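PDB 3OVG: phospho-furanose lactonase from Mycoplasma synoviae, which catalyses hydrolytic opening of the lactone ring in D-xylono- and L-arabino-1,4-lactone 5-phosphates, and in carboxy 1,4-lactones, with two zinc ions per subunit. Local coordinates for residues M194-E197 against V198-L202; K223-Y226 against E227-K231; A275-I278 against L279-R282; G294-Y297 against L298-F302. All coordinates share one frame; numbering follows the deposited sequence.

Interaction 1: residues M194-E197 against V198-L202; sequences MALE and VAKHL
Leu196 and Lys200 meet one helical turn apart, and their side chains cross at a slant. The lysine chain does not run straight out. It bends at chi2 and again at chi3 (96°), which folds CD back over the leucine, 3.7 Å from Leu196 CG. The amino group ends by the other methyl, NZ 3.9 Å from Leu196 CD2, while CD lies beside CG and CD1. The aliphatic part of Lys200 thus packs on the leucine.

The next pair along the helix, Glu197 and His201, is arranged differently. The imidazole lies beside the backbone of the preceding turn. Glu197 O sits over one face of the ring, 3.0 Å above its plane and offset toward the rim. The same oxygen accepts the helical bond from His201 N at 2.9 Å. On the side-chain side, only Glu197 CB comes near the ring, 4.0 Å from His201 CE1.

The glutamate itself bends away at chi2 (74°). Its OE2 takes a 2.6 Å hydrogen bond from a water, and that water has a weak link to Lys200 NZ. The stronger partner is Arg301 of the second subunit, which forms a salt bridge with OE2. Glu197 therefore faces a subunit interface.

Selenomethionine Met194 holds the N-cap position, and its O receives a nearly straight bond from Val198 N. Val198 and Ala199 pack on Ile214 of strand 212-215. This is the first part of the helix in a beta-alpha-beta crossover, 185-190 to 212-215, of the TIM-barrel fold.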
loop_
_atom_site.group_PDB
_atom_site.type_symbol
_atom_site.label_atom_id
_atom_site.label_comp_id
_atom_site.label_asym_id
_atom_site.label_seq_id
_atom_site.Cartn_x
_atom_site.Cartn_y
_atom_site.Cartn_z
HETATM N N MSE A 194 1.909 -2.602 29.082
HETATM C CA MSE A 194 1.229 -3.646 29.859
HETATM C C MSE A 194 2.174 -4.526 30.664
HETATM O O MSE A 194 1.799 -5.628 31.099
HETATM C CB MSE A 194 0.403 -4.545 28.933
HETATM C CG MSE A 194 -0.495 -3.773 27.984
HETATM SE SE MSE A 194 -1.804 -2.690 28.974
HETATM C CE MSE A 194 -2.982 -4.140 29.724
ATOM N N ALA A 195 3.391 -4.047 30.882
ATOM C CA ALA A 195 4.398 -4.885 31.539
ATOM C C ALA A 195 3.982 -5.212 32.983
ATOM O O ALA A 195 4.141 -6.340 33.452
ATOM C CB ALA A 195 5.737 -4.210 31.508
ATOM N N LEU A 196 3.442 -4.212 33.677
ATOM C CA LEU A 196 2.993 -4.393 35.052
ATOM C C LEU A 196 1.942 -5.516 35.081
ATOM O O LEU A 196 1.949 -6.395 35.934
ATOM C CB LEU A 196 2.363 -3.087 35.549
ATOM C CG LEU A 196 1.802 -3.097 36.969
ATOM C CD1 LEU A 196 2.910 -3.495 37.981
ATOM C CD2 LEU A 196 1.200 -1.748 37.306
ATOM N N GLU A 197 1.038 -5.469 34.120
ATOM C CA GLU A 197 -0.096 -6.356 34.106
ATOM C C GLU A 197 0.326 -7.786 33.713
ATOM O O GLU A 197 -0.139 -8.740 34.300
ATOM C CB GLU A 197 -1.189 -5.783 33.194
ATOM C CG GLU A 197 -1.905 -4.539 33.796
ATOM C CD GLU A 197 -1.032 -3.291 33.745
ATOM O OE1 GLU A 197 -0.210 -3.180 32.826
ATOM O OE2 GLU A 197 -1.156 -2.422 34.610
ATOM N N VAL A 198 1.223 -7.923 32.747
ATOM C CA VAL A 198 1.823 -9.219 32.452
ATOM C C VAL A 198 2.400 -9.846 33.742
ATOM O O VAL A 198 2.063 -10.993 34.098
ATOM C CB VAL A 198 2.897 -9.091 31.407
ATOM C CG1 VAL A 198 3.815 -10.334 31.464
ATOM C CG2 VAL A 198 2.237 -8.911 30.047
ATOM N N ALA A 199 3.204 -9.067 34.459
ATOM C CA ALA A 199 3.770 -9.473 35.758
ATOM C C ALA A 199 2.709 -9.957 36.738
ATOM O O ALA A 199 2.785 -11.081 37.242
ATOM C CB ALA A 199 4.639 -8.326 36.408
ATOM N N LYS A 200 1.699 -9.136 36.990
ATOM C CA LYS A 200 0.665 -9.504 37.962
ATOM C C LYS A 200 -0.104 -10.736 37.541
ATOM O O LYS A 200 -0.455 -11.582 38.367
ATOM C CB LYS A 200 -0.279 -8.332 38.179
ATOM C CG LYS A 200 0.421 -7.186 38.913
ATOM C CD LYS A 200 -0.150 -5.836 38.504
ATOM C CE LYS A 200 -1.209 -5.324 39.445
ATOM N NZ LYS A 200 -1.483 -3.846 39.200
ATOM N N HIS A 201 -0.358 -10.864 36.243
ATOM C CA HIS A 201 -1.136 -12.005 35.799
ATOM C C HIS A 201 -0.361 -13.279 36.050
ATOM O O HIS A 201 -0.890 -14.203 36.638
ATOM C CB HIS A 201 -1.584 -11.874 34.328
ATOM C CG HIS A 201 -2.502 -10.726 34.095
ATOM N ND1 HIS A 201 -2.578 -10.055 32.892
ATOM C CD2 HIS A 201 -3.380 -10.117 34.926
ATOM C CE1 HIS A 201 -3.461 -9.080 32.995
ATOM N NE2 HIS A 201 -3.960 -9.097 34.220
ATOM N N LEU A 202 0.887 -13.329 35.617
ATOM C CA LEU A 202 1.678 -14.548 35.743
ATOM C C LEU A 202 1.735 -14.969 37.192
ATOM O O LEU A 202 1.562 -16.137 37.508
ATOM C CB LEU A 202 3.105 -14.340 35.196
ATOM C CG LEU A 202 3.171 -14.258 33.683
ATOM C CD1 LEU A 202 4.585 -13.866 33.330
ATOM C CD2 LEU A 202 2.801 -15.604 33.059
HETATM O O HOH W 1 -2.997 -2.911 36.439
#

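Interaction 2: residues K223-Y226 against E227-K231; sequences KYYY and EKVIK
Tyr225 reaches across to Val229, one turn further along the helix. Its CB points away from the following turn. CG lies anti to the backbone N (chi1 -173°), which tips the ring toward the following turn and brings one face to Val229 CG2. CE1 and CZ are the ring atoms nearest to Val229 CG2, and CE1 lies 4.0 Å from that methyl. The methyl stands over the centre of the ring, only 12° off its normal, which makes a clean CH-pi contact. Val229 CG2 also rests 3.2 Å from Tyr225 O, so one methyl packs on both the backbone and the ring of the same residue. At the tip, Tyr225 OH is hydrogen-bonded to Leu196 N, near the start of helix 195-205.

Helix 223-233 follows strand 212-215 and precedes strand 236-239, as in the beta-alpha-beta units of a TIM barrel. Tyr225 fills the seam between this helix and its neighbour 195-205. Val229 and Ile230 face inward and touch Leu237 of strand 236-239.

Polar groups lie on another part of the helix. Glu227, though buried, is extended beyond CG, and its OE2 forms a salt bridge with Lys231 NZ at 2.8 Å. The lysine meets that oxygen on its anti side. The other oxygen, Glu227 OE1, accepts from a water at 2.9 Å and is also bonded to Tyr259. The same water donates to Tyr224 O at 2.7 Å, an oxygen that already takes the helical bond from Lys228 N. Tyr224 OH is hydrogen-bonded to Glu255 of the second subunit.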
loop_
_atom_site.group_PDB
_atom_site.type_symbol
_atom_site.label_atom_id
_atom_site.label_comp_id
_atom_site.label_asym_id
_atom_site.label_seq_id
_atom_site.Cartn_x
_atom_site.Cartn_y
_atom_site.Cartn_z
ATOM N N LYS A 223 11.326 5.747 33.637
ATOM C CA LYS A 223 12.076 5.193 34.751
ATOM C C LYS A 223 11.192 4.870 35.957
ATOM O O LYS A 223 11.514 3.961 36.729
ATOM C CB LYS A 223 13.238 6.101 35.158
ATOM C CG LYS A 223 12.823 7.379 35.856
ATOM C CD LYS A 223 13.918 8.430 35.641
ATOM C CE LYS A 223 13.741 9.637 36.564
ATOM N NZ LYS A 223 14.961 10.486 36.457
ATOM N N TYR A 224 10.087 5.607 36.091
ATOM C CA TYR A 224 9.159 5.457 37.205
ATOM C C TYR A 224 8.393 4.160 37.037
ATOM O O TYR A 224 8.193 3.415 37.984
ATOM C CB TYR A 224 8.195 6.667 37.282
ATOM C CG TYR A 224 8.930 7.985 37.422
ATOM C CD1 TYR A 224 9.577 8.315 38.607
ATOM C CD2 TYR A 224 9.020 8.870 36.363
ATOM C CE1 TYR A 224 10.284 9.539 38.746
ATOM C CE2 TYR A 224 9.698 10.088 36.480
ATOM C CZ TYR A 224 10.332 10.405 37.671
ATOM O OH TYR A 224 10.994 11.597 37.782
ATOM N N TYR A 225 7.966 3.919 35.808
ATOM C CA TYR A 225 7.281 2.685 35.457
ATOM C C TYR A 225 8.201 1.481 35.688
ATOM O O TYR A 225 7.759 0.477 36.210
ATOM C CB TYR A 225 6.804 2.752 33.991
ATOM C CG TYR A 225 5.920 1.575 33.546
ATOM C CD1 TYR A 225 4.742 1.271 34.226
ATOM C CD2 TYR A 225 6.265 0.796 32.434
ATOM C CE1 TYR A 225 3.931 0.199 33.832
ATOM C CE2 TYR A 225 5.475 -0.274 32.031
ATOM C CZ TYR A 225 4.299 -0.564 32.725
ATOM O OH TYR A 225 3.492 -1.608 32.306
ATOM N N TYR A 226 9.476 1.584 35.290
ATOM C CA TYR A 226 10.425 0.483 35.440
ATOM C C TYR A 226 10.489 0.110 36.924
ATOM O O TYR A 226 10.414 -1.060 37.336
ATOM C CB TYR A 226 11.852 0.899 35.003
ATOM C CG TYR A 226 12.055 1.123 33.530
ATOM C CD1 TYR A 226 11.081 0.779 32.600
ATOM C CD2 TYR A 226 13.265 1.643 33.055
ATOM C CE1 TYR A 226 11.297 0.988 31.237
ATOM C CE2 TYR A 226 13.480 1.854 31.709
ATOM C CZ TYR A 226 12.506 1.520 30.806
ATOM O OH TYR A 226 12.746 1.717 29.463
ATOM N N GLU A 227 10.621 1.159 37.716
ATOM C CA GLU A 227 10.798 1.020 39.132
ATOM C C GLU A 227 9.543 0.415 39.784
ATOM O O GLU A 227 9.650 -0.480 40.642
ATOM C CB GLU A 227 11.145 2.402 39.723
ATOM C CG GLU A 227 11.167 2.405 41.211
ATOM C CD GLU A 227 11.536 3.799 41.746
ATOM O OE1 GLU A 227 11.249 4.801 41.047
ATOM O OE2 GLU A 227 12.095 3.861 42.858
ATOM N N LYS A 228 8.377 0.901 39.349
ATOM C CA LYS A 228 7.079 0.428 39.822
ATOM C C LYS A 228 6.924 -1.074 39.582
ATOM O O LYS A 228 6.479 -1.830 40.473
ATOM C CB LYS A 228 5.932 1.162 39.106
ATOM C CG LYS A 228 4.505 0.808 39.643
ATOM C CD LYS A 228 3.406 1.510 38.813
ATOM C CE LYS A 228 1.996 1.372 39.391
ATOM N NZ LYS A 228 1.922 1.772 40.838
ATOM N N VAL A 229 7.268 -1.496 38.374
ATOM C CA VAL A 229 7.080 -2.897 37.986
ATOM C C VAL A 229 7.952 -3.791 38.848
ATOM O O VAL A 229 7.473 -4.741 39.455
ATOM C CB VAL A 229 7.430 -3.144 36.520
ATOM C CG1 VAL A 229 7.407 -4.638 36.225
ATOM C CG2 VAL A 229 6.457 -2.383 35.618
ATOM N N ILE A 230 9.231 -3.460 38.922
ATOM C CA ILE A 230 10.153 -4.231 39.734
ATOM C C ILE A 230 9.717 -4.292 41.204
ATOM O O ILE A 230 9.630 -5.388 41.789
ATOM C CB ILE A 230 11.598 -3.719 39.592
ATOM C CG1 ILE A 230 12.100 -4.009 38.165
ATOM C CG2 ILE A 230 12.494 -4.363 40.644
ATOM C CD1 ILE A 230 13.317 -3.227 37.742
ATOM N N LYS A 231 9.433 -3.128 41.775
ATOM C CA LYS A 231 9.103 -3.036 43.185
ATOM C C LYS A 231 7.753 -3.662 43.548
ATOM O O LYS A 231 7.634 -4.244 44.611
ATOM C CB LYS A 231 9.141 -1.588 43.659
ATOM C CG LYS A 231 10.531 -1.129 44.034
ATOM C CD LYS A 231 10.589 0.365 44.203
ATOM C CE LYS A 231 11.920 0.759 44.862
ATOM N NZ LYS A 231 11.967 2.232 45.183
HETATM O O HOH W 2 8.415 4.415 40.487
#

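Interaction 3: residues A275-I278 against L279-R282; sequences AGRI and LYQR. With PO4 (phosphate ion), chain I.
Arg277 and Tyr280 meet in the substrate-binding loop after strand 269-271 of the TIM barrel; residues 277 to 280 all bind substrate. The loop turns back at Arg277, where Tyr280 N bonds to Arg277 O at 3.0 Å. The donor stands well above the carbonyl plane, off the lone pairs.

The turn lays the arginine chain over the tyrosine. Arg277 CB sits above one face of the ring, 4.0 Å from the centroid of Tyr280 and offset toward the rim. The guanidinium and ring planes are 35° apart. A bend at chi3 (67°) swings the guanidinium beyond the ring, where NH2 makes a salt bridge with Asp42.

Behind the turn, Ala275 CB packs 3.8 Å from Tyr280 CB and 3.7 Å from Gln281 CG. Gln281 NE2 reaches Ala275 O in a weak bond.

A phosphate ion, probably from the crystallisation liquor, lies at the ring's edge and is also bonded by Lys246 and Tyr247. Its position is consistent with that of the substrate phosphate. Arg277 NH1 reaches its O2 weakly, at 3.4 Å. Tyr280 OH donates to its O4 at 2.7 Å, with that oxygen in the ring plane.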
loop_
_atom_site.group_PDB
_atom_site.type_symbol
_atom_site.label_atom_id
_atom_site.label_comp_id
_atom_site.label_asym_id
_atom_site.label_seq_id
_atom_site.Cartn_x
_atom_site.Cartn_y
_atom_site.Cartn_z
ATOM N N ALA A 275 18.753 -9.236 18.411
ATOM C CA ALA A 275 19.181 -8.990 17.034
ATOM C C ALA A 275 18.342 -9.853 16.085
ATOM O O ALA A 275 18.819 -10.851 15.521
ATOM C CB ALA A 275 20.684 -9.288 16.892
ATOM N N GLY A 276 17.081 -9.464 15.915
ATOM C CA GLY A 276 16.116 -10.305 15.226
ATOM C C GLY A 276 15.763 -9.857 13.820
ATOM O O GLY A 276 14.751 -10.293 13.270
ATOM N N ARG A 277 16.606 -8.994 13.248
ATOM C CA ARG A 277 16.545 -8.649 11.840
ATOM C C ARG A 277 17.939 -8.877 11.270
ATOM O O ARG A 277 18.939 -8.773 11.987
ATOM C CB ARG A 277 16.153 -7.179 11.642
ATOM C CG ARG A 277 14.684 -6.877 11.898
ATOM C CD ARG A 277 14.367 -5.406 11.674
ATOM N NE ARG A 277 14.517 -5.056 10.260
ATOM C CZ ARG A 277 13.672 -4.267 9.585
ATOM N NH1 ARG A 277 12.593 -3.759 10.192
ATOM N NH2 ARG A 277 13.898 -4.000 8.293
ATOM N N ILE A 278 18.014 -9.144 9.974
ATOM C CA ILE A 278 19.278 -9.510 9.352
ATOM C C ILE A 278 20.393 -8.447 9.474
ATOM O O ILE A 278 21.580 -8.803 9.530
ATOM C CB ILE A 278 19.034 -9.902 7.893
ATOM C CG1 ILE A 278 20.116 -10.867 7.357
ATOM C CG2 ILE A 278 18.804 -8.679 7.039
ATOM C CD1 ILE A 278 19.605 -11.691 6.115
ATOM N N LEU A 279 20.034 -7.164 9.535
ATOM C CA LEU A 279 21.052 -6.084 9.675
ATOM C C LEU A 279 21.445 -5.750 11.124
ATOM O O LEU A 279 22.144 -4.768 11.384
ATOM C CB LEU A 279 20.625 -4.800 8.954
ATOM C CG LEU A 279 20.417 -4.961 7.438
ATOM C CD1 LEU A 279 20.070 -3.625 6.782
ATOM C CD2 LEU A 279 21.672 -5.549 6.786
ATOM N N TYR A 280 20.989 -6.558 12.066
ATOM C CA TYR A 280 21.303 -6.345 13.469
ATOM C C TYR A 280 22.450 -7.239 13.935
ATOM O O TYR A 280 22.763 -7.279 15.119
ATOM C CB TYR A 280 20.048 -6.570 14.349
ATOM C CG TYR A 280 18.939 -5.538 14.154
ATOM C CD1 TYR A 280 19.129 -4.413 13.341
ATOM C CD2 TYR A 280 17.724 -5.655 14.843
ATOM C CE1 TYR A 280 18.114 -3.453 13.186
ATOM C CE2 TYR A 280 16.737 -4.716 14.707
ATOM C CZ TYR A 280 16.927 -3.619 13.879
ATOM O OH TYR A 280 15.918 -2.697 13.749
ATOM N N GLN A 281 23.082 -7.958 13.002
ATOM C CA GLN A 281 24.300 -8.693 13.326
ATOM C C GLN A 281 25.376 -8.338 12.316
ATOM O O GLN A 281 25.057 -8.058 11.168
ATOM C CB GLN A 281 24.051 -10.202 13.360
ATOM C CG GLN A 281 23.139 -10.588 14.496
ATOM C CD GLN A 281 22.976 -12.076 14.631
ATOM O OE1 GLN A 281 23.852 -12.849 14.224
ATOM N NE2 GLN A 281 21.853 -12.496 15.223
ATOM N N ARG A 282 26.632 -8.297 12.771
ATOM C CA ARG A 282 27.752 -7.893 11.934
ATOM C C ARG A 282 27.950 -8.863 10.765
ATOM O O ARG A 282 28.000 -8.456 9.615
ATOM C CB ARG A 282 29.037 -7.837 12.747
ATOM C CG ARG A 282 30.163 -7.099 12.023
ATOM C CD ARG A 282 31.444 -7.022 12.873
ATOM N NE ARG A 282 32.264 -8.240 12.741
ATOM C CZ ARG A 282 33.073 -8.481 11.718
ATOM N NH1 ARG A 282 33.782 -9.602 11.662
ATOM N NH2 ARG A 282 33.178 -7.589 10.747
HETATM P P PO4 I . 12.593 -3.843 14.951
HETATM O O1 PO4 I . 12.905 -5.351 14.953
HETATM O O2 PO4 I . 12.096 -3.370 13.563
HETATM O O3 PO4 I . 11.515 -3.579 16.007
HETATM O O4 PO4 I . 13.855 -3.099 15.380
#

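Interaction 4: residues G294-Y297 against L298-F302; sequences GLAY and LFDRF
The helix widens here into a pi-type turn, in which Tyr297 O accepts both Arg301 N and Phe302 N, each at 3.0 Å. The bond from Phe302 N is the straighter one and runs almost in line with the carbonyl. The bond from Arg301 N is more bent, with the donor tilted 33° from the carbonyl plane.

Tyr297 and Arg301 carry the side-chain contact. The tyrosine has CG anti to its N (chi1 -172°), which turns the ring forward toward the next turn. Arg301 CB then lies over one face of that ring, 3.7 Å from its centroid, in a CH-pi contact. The arginine chain bends at chi2 and chi3 and curls round the rim. Tyr297 CE2 ends up over the centre of the guanidinium, 3.8 Å from Arg301 CZ. The two planes are far from parallel, 57° apart, so ring and guanidinium do not stack flat.

Both polar ends have partners elsewhere. Tyr297 OH is hydrogen-bonded to Asp250 and takes a further bond from a water, which also accepts from Arg301 NH2. Arg301 NH1 makes a salt bridge with Glu197 of the third subunit. With the chain curled in this way, the guanidinium meets the tyrosine and the neighbouring glutamate together.

The carboxylate of Asp300 also turns back toward the preceding turn, and OD2 lies 3.8 Å from Ala296 CB. Its OD1 forms a salt bridge with Arg61. The arrangement belongs to an outer helix of the TIM barrel, carrying a pi-type turn at a subunit interface.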
loop_
_atom_site.group_PDB
_atom_site.type_symbol
_atom_site.label_atom_id
_atom_site.label_comp_id
_atom_site.label_asym_id
_atom_site.label_seq_id
_atom_site.Cartn_x
_atom_site.Cartn_y
_atom_site.Cartn_z
ATOM N N GLY A 294 26.642 -5.727 15.645
ATOM C CA GLY A 294 25.928 -6.888 16.159
ATOM C C GLY A 294 26.216 -7.146 17.636
ATOM O O GLY A 294 26.268 -6.208 18.456
ATOM N N LEU A 295 26.427 -8.411 17.975
ATOM C CA LEU A 295 26.617 -8.817 19.369
ATOM C C LEU A 295 27.859 -8.154 20.008
ATOM O O LEU A 295 27.809 -7.784 21.170
ATOM C CB LEU A 295 26.649 -10.358 19.488
ATOM C CG LEU A 295 25.330 -11.175 19.471
ATOM C CD1 LEU A 295 24.296 -10.622 18.532
ATOM C CD2 LEU A 295 25.534 -12.697 19.210
ATOM N N ALA A 296 28.944 -7.948 19.258
ATOM C CA ALA A 296 30.153 -7.385 19.860
ATOM C C ALA A 296 29.925 -5.956 20.361
ATOM O O ALA A 296 30.597 -5.497 21.293
ATOM C CB ALA A 296 31.353 -7.443 18.887
ATOM N N TYR A 297 28.990 -5.260 19.723
ATOM C CA TYR A 297 28.602 -3.894 20.109
ATOM C C TYR A 297 28.263 -3.785 21.600
ATOM O O TYR A 297 28.529 -2.739 22.231
ATOM C CB TYR A 297 27.395 -3.438 19.295
ATOM C CG TYR A 297 26.986 -1.963 19.459
ATOM C CD1 TYR A 297 25.967 -1.612 20.324
ATOM C CD2 TYR A 297 27.585 -0.943 18.699
ATOM C CE1 TYR A 297 25.559 -0.286 20.463
ATOM C CE2 TYR A 297 27.189 0.390 18.834
ATOM C CZ TYR A 297 26.175 0.705 19.736
ATOM O OH TYR A 297 25.723 1.988 19.910
ATOM N N LEU A 298 27.672 -4.851 22.158
ATOM C CA LEU A 298 27.324 -4.858 23.573
ATOM C C LEU A 298 28.559 -4.488 24.408
ATOM O O LEU A 298 28.502 -3.606 25.259
ATOM C CB LEU A 298 26.763 -6.222 24.010
ATOM C CG LEU A 298 26.514 -6.312 25.523
ATOM C CD1 LEU A 298 25.454 -5.300 25.917
ATOM C CD2 LEU A 298 26.111 -7.701 25.981
ATOM N N PHE A 299 29.674 -5.149 24.107
ATOM C CA PHE A 299 30.914 -5.044 24.863
ATOM C C PHE A 299 31.749 -3.846 24.415
ATOM O O PHE A 299 32.310 -3.137 25.244
ATOM C CB PHE A 299 31.718 -6.330 24.682
ATOM C CG PHE A 299 30.998 -7.559 25.158
ATOM C CD1 PHE A 299 31.044 -7.929 26.493
ATOM C CD2 PHE A 299 30.239 -8.321 24.288
ATOM C CE1 PHE A 299 30.400 -9.053 26.922
ATOM C CE2 PHE A 299 29.580 -9.447 24.737
ATOM C CZ PHE A 299 29.656 -9.804 26.047
ATOM N N ASP A 300 31.813 -3.625 23.107
ATOM C CA ASP A 300 32.662 -2.574 22.552
ATOM C C ASP A 300 32.145 -1.159 22.802
ATOM O O ASP A 300 32.921 -0.215 22.843
ATOM C CB ASP A 300 32.785 -2.754 21.046
ATOM C CG ASP A 300 33.538 -4.005 20.664
ATOM O OD1 ASP A 300 34.187 -4.624 21.546
ATOM O OD2 ASP A 300 33.469 -4.366 19.464
ATOM N N ARG A 301 30.831 -1.012 22.968
ATOM C CA ARG A 301 30.189 0.320 22.949
ATOM C C ARG A 301 29.183 0.477 24.085
ATOM O O ARG A 301 29.223 1.444 24.841
ATOM C CB ARG A 301 29.467 0.560 21.599
ATOM C CG ARG A 301 30.415 0.688 20.384
ATOM C CD ARG A 301 30.957 2.113 20.275
ATOM N NE ARG A 301 29.942 3.026 19.738
ATOM C CZ ARG A 301 29.741 3.194 18.431
ATOM N NH1 ARG A 301 30.503 2.545 17.544
ATOM N NH2 ARG A 301 28.807 4.018 18.000
ATOM N N PHE A 302 28.276 -0.477 24.237
ATOM C CA PHE A 302 27.215 -0.213 25.194
ATOM C C PHE A 302 27.653 -0.334 26.662
ATOM O O PHE A 302 27.300 0.504 27.453
ATOM C CB PHE A 302 25.935 -0.996 24.924
ATOM C CG PHE A 302 24.779 -0.515 25.752
ATOM C CD1 PHE A 302 24.153 0.677 25.439
ATOM C CD2 PHE A 302 24.338 -1.245 26.852
ATOM C CE1 PHE A 302 23.089 1.130 26.200
ATOM C CE2 PHE A 302 23.291 -0.794 27.628
ATOM C CZ PHE A 302 22.658 0.394 27.301
HETATM O O HOH W 3 26.446 4.932 20.080
#

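Overall arrangement
Interactions 1, 2 and 4 lie on helices around the TIM barrel, while interaction 3 is a loop near the zinc site. Interactions 1 and 2 touch directly, helix 195-205 against helix 223-233, also through Leu196 and Lys228. Interactions 3 and 4 touch through Leu295 CD1, which packs against Ala275 and Gln281. The two pairs stand apart, with interactions 1 and 4 about 30 Å between centres. Across subunits they come together, since Arg301 pairs with Glu197 of a neighbouring subunit and packs against its Tyr225. The helical contacts are largely buried, with polar groups toward the interfaces. Interaction 3 is only partly buried and carries groups that bind an anion.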